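Phist (Plasmodium falciparum, PDB 4JLE) binds the virulence factor PfEMP1, probably its ATS domain, through a helical PHIST domain and comigrates with it to knobs on the infected erythrocyte surface. Local coordinates at residues Tyr19-Ile24 and Ile42-Tyr46. Residues are numbered along the deposited sequence; the frame is centred on the assembly and turned at random.
With ACT (acetate ion), chain H.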
ATOM      1  N   TYR B  19       9.518  -8.775 -20.388  1.00 55.44           N
ATOM      2  CA  TYR B  19       8.288  -9.103 -21.122  1.00 55.89           C
ATOM      3  C   TYR B  19       7.924  -8.030 -22.100  1.00 63.35           C
ATOM      4  O   TYR B  19       8.184  -6.862 -21.845  1.00 65.12           O
ATOM      5  CB  TYR B  19       7.071  -9.294 -20.177  1.00 56.19           C
ATOM      6  CG  TYR B  19       7.406  -9.642 -18.747  1.00 57.11           C
ATOM      7  CD1 TYR B  19       7.687 -10.950 -18.379  1.00 59.89           C
ATOM      8  CD2 TYR B  19       7.425  -8.662 -17.757  1.00 57.54           C
ATOM      9  CE1 TYR B  19       8.015 -11.276 -17.063  1.00 62.60           C
ATOM     10  CE2 TYR B  19       7.746  -8.975 -16.434  1.00 58.86           C
ATOM     11  CZ  TYR B  19       8.056 -10.286 -16.097  1.00 71.42           C
ATOM     12  OH  TYR B  19       8.411 -10.630 -14.814  1.00 79.49           O
ATOM     13  N   THR B  20       7.254  -8.412 -23.186  1.00 60.81           N
ATOM     14  CA  THR B  20       6.703  -7.489 -24.180  1.00 60.05           C
ATOM     15  C   THR B  20       5.166  -7.626 -24.118  1.00 62.54           C
ATOM     16  O   THR B  20       4.676  -8.580 -23.509  1.00 60.61           O
ATOM     17  CB  THR B  20       7.284  -7.768 -25.570  1.00 63.81           C
ATOM     18  OG1 THR B  20       6.641  -8.906 -26.141  1.00 66.55           O
ATOM     19  CG2 THR B  20       8.790  -7.973 -25.546  1.00 61.64           C
ATOM     20  N   ALA B  21       4.408  -6.699 -24.739  1.00 59.95           N
ATOM     21  CA  ALA B  21       2.943  -6.806 -24.764  1.00 60.17           C
ATOM     22  C   ALA B  21       2.509  -7.926 -25.721  1.00 63.03           C
ATOM     23  O   ALA B  21       1.561  -8.668 -25.421  1.00 62.13           O
ATOM     24  CB  ALA B  21       2.325  -5.486 -25.185  1.00 61.26           C
ATOM     25  N   GLU B  22       3.260  -8.066 -26.844  1.00 58.50           N
ATOM     26  CA  GLU B  22       3.065  -9.042 -27.908  1.00 58.79           C
ATOM     27  C   GLU B  22       3.224 -10.458 -27.364  1.00 60.24           C
ATOM     28  O   GLU B  22       2.371 -11.293 -27.642  1.00 61.34           O
ATOM     29  CB  GLU B  22       4.051  -8.786 -29.062  1.00 61.33           C
ATOM     30  CG  GLU B  22       3.529  -9.162 -30.440  1.00 77.60           C
ATOM     31  CD  GLU B  22       4.240  -8.433 -31.563  1.00110.14           C
ATOM     32  OE1 GLU B  22       5.224  -8.991 -32.100  1.00107.15           O
ATOM     33  OE2 GLU B  22       3.839  -7.286 -31.876  1.00105.80           O
ATOM     34  N   GLU B  23       4.285 -10.710 -26.556  1.00 53.31           N
ATOM     35  CA  GLU B  23       4.568 -11.976 -25.868  1.00 51.63           C
ATOM     36  C   GLU B  23       3.390 -12.390 -24.973  1.00 52.75           C
ATOM     37  O   GLU B  23       2.956 -13.540 -25.010  1.00 50.86           O
ATOM     38  CB  GLU B  23       5.835 -11.805 -24.994  1.00 53.08           C
ATOM     39  CG  GLU B  23       6.157 -12.973 -24.062  1.00 56.38           C
ATOM     40  CD  GLU B  23       7.191 -12.723 -22.983  1.00 60.41           C
ATOM     41  OE1 GLU B  23       7.531 -11.548 -22.716  1.00 63.56           O
ATOM     42  OE2 GLU B  23       7.594 -13.712 -22.335  1.00 44.27           O
ATOM     43  N   ILE B  24       2.888 -11.427 -24.167  1.00 48.72           N
ATOM     44  CA  ILE B  24       1.782 -11.606 -23.214  1.00 47.45           C
ATOM     45  C   ILE B  24       0.485 -11.895 -23.969  1.00 50.78           C
ATOM     46  O   ILE B  24      -0.220 -12.833 -23.589  1.00 50.18           O
ATOM     47  CB  ILE B  24       1.642 -10.399 -22.204  1.00 48.40           C
ATOM     48  CG1 ILE B  24       2.952 -10.119 -21.432  1.00 48.49           C
ATOM     49  CG2 ILE B  24       0.468 -10.569 -21.237  1.00 45.84           C
ATOM     50  CD1 ILE B  24       3.574 -11.236 -20.637  1.00 56.17           C
ATOM     51  N   ILE B  42       4.566 -15.069 -15.304  1.00 43.02           N
ATOM     52  CA  ILE B  42       5.044 -14.054 -16.254  1.00 40.29           C
ATOM     53  C   ILE B  42       3.898 -13.089 -16.534  1.00 44.60           C
ATOM     54  O   ILE B  42       4.103 -11.880 -16.445  1.00 45.58           O
ATOM     55  CB  ILE B  42       5.599 -14.724 -17.575  1.00 41.72           C
ATOM     56  CG1 ILE B  42       7.000 -15.311 -17.346  1.00 39.65           C
ATOM     57  CG2 ILE B  42       5.564 -13.744 -18.805  1.00 40.32           C
ATOM     58  CD1 ILE B  42       7.412 -16.396 -18.310  1.00 37.06           C
ATOM     59  N   ILE B  43       2.694 -13.619 -16.858  1.00 41.96           N
ATOM     60  CA  ILE B  43       1.544 -12.787 -17.221  1.00 42.49           C
ATOM     61  C   ILE B  43       1.104 -11.926 -16.020  1.00 49.93           C
ATOM     62  O   ILE B  43       0.826 -10.744 -16.203  1.00 49.01           O
ATOM     63  CB  ILE B  43       0.357 -13.640 -17.810  1.00 45.47           C
ATOM     64  CG1 ILE B  43       0.719 -14.239 -19.190  1.00 45.30           C
ATOM     65  CG2 ILE B  43      -0.932 -12.802 -17.958  1.00 44.94           C
ATOM     66  CD1 ILE B  43      -0.188 -15.410 -19.639  1.00 42.61           C
ATOM     67  N   PHE B  44       1.068 -12.502 -14.807  1.00 49.49           N
ATOM     68  CA  PHE B  44       0.632 -11.740 -13.649  1.00 51.74           C
ATOM     69  C   PHE B  44       1.649 -10.661 -13.291  1.00 54.96           C
ATOM     70  O   PHE B  44       1.229  -9.585 -12.882  1.00 51.58           O
ATOM     71  CB  PHE B  44       0.301 -12.645 -12.446  1.00 55.29           C
ATOM     72  CG  PHE B  44      -1.076 -13.289 -12.523  1.00 58.70           C
ATOM     73  CD1 PHE B  44      -2.217 -12.517 -12.755  1.00 63.21           C
ATOM     74  CD2 PHE B  44      -1.239 -14.659 -12.309  1.00 60.68           C
ATOM     75  CE1 PHE B  44      -3.488 -13.114 -12.818  1.00 64.33           C
ATOM     76  CE2 PHE B  44      -2.508 -15.245 -12.342  1.00 63.32           C
ATOM     77  CZ  PHE B  44      -3.622 -14.471 -12.612  1.00 61.88           C
ATOM     78  N   SER B  45       2.977 -10.923 -13.497  1.00 52.36           N
ATOM     79  CA  SER B  45       4.039  -9.932 -13.251  1.00 50.71           C
ATOM     80  C   SER B  45       3.872  -8.749 -14.197  1.00 52.87           C
ATOM     81  O   SER B  45       3.918  -7.610 -13.759  1.00 52.55           O
ATOM     82  CB  SER B  45       5.417 -10.552 -13.430  1.00 53.14           C
ATOM     83  OG  SER B  45       5.703 -11.444 -12.368  1.00 66.13           O
ATOM     84  N   TYR B  46       3.638  -9.024 -15.488  1.00 49.65           N
ATOM     85  CA  TYR B  46       3.410  -7.986 -16.492  1.00 49.16           C
ATOM     86  C   TYR B  46       2.165  -7.159 -16.169  1.00 51.54           C
ATOM     87  O   TYR B  46       2.169  -5.958 -16.382  1.00 50.35           O
ATOM     88  CB  TYR B  46       3.261  -8.616 -17.885  1.00 49.93           C
ATOM     89  CG  TYR B  46       2.860  -7.629 -18.960  1.00 51.29           C
ATOM     90  CD1 TYR B  46       3.821  -6.925 -19.681  1.00 53.32           C
ATOM     91  CD2 TYR B  46       1.518  -7.423 -19.284  1.00 51.67           C
ATOM     92  CE1 TYR B  46       3.460  -6.003 -20.662  1.00 55.13           C
ATOM     93  CE2 TYR B  46       1.142  -6.500 -20.265  1.00 52.84           C
ATOM     94  CZ  TYR B  46       2.121  -5.807 -20.967  1.00 64.99           C
ATOM     95  OH  TYR B  46       1.775  -4.933 -21.971  1.00 71.83           O
TER
HETATM   96  C   ACT H 201      10.208  -5.654 -17.485  1.00 77.31           C
HETATM   97  O   ACT H 201      10.657  -4.492 -17.596  1.00 98.00           O
HETATM   98  OXT ACT H 201       9.700  -6.296 -18.440  1.00 74.16           O
HETATM   99  CH3 ACT H 201      10.293  -6.328 -16.086  1.00 72.60           C
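Tyr46 and Ile24 make the centre of this contact. With chi1 at 173°, Tyr46 CG points away from its own backbone N, and the ring reaches from helix 37-72 to the first turn of helix 21-28. Ile24 CG1 sits over one face of that ring, 3.7 Å from its centroid, a CH-pi contact. At the far end of the ring, Tyr46 OH reaches Ala21 CB at 3.3 Å. Ile24 CD1 lies by the root of the ring, near Tyr46 CB, and meets Ile42 CG2 at 3.7 Å. Ile42 CG2 also touches Tyr19 CD1, at 3.5 Å, and so fills the hollow between the isoleucine tip and the tyrosine ring. Ile24 CG2 meets Ile43 CG2 at 4.2 Å. Tyr19 lies against helix 37-72, with Ile42 O over one face. Tyr19 OH comes within 3.3 Å of Ser45 CB. Thr20 and Glu23 form a capping box that starts helix 21-28: Glu23 N bonds to Thr20 OG1, and Thr20 N to Glu23 OE1. An acetate ion, probably from the crystallisation liquor, accepts from Tyr19 N. Short helix 21-28 thus packs beside the early turns of long helix 37-72, strand 34-36 lying on the connection between them. Ile43 also packs on Phe120 of the second subunit.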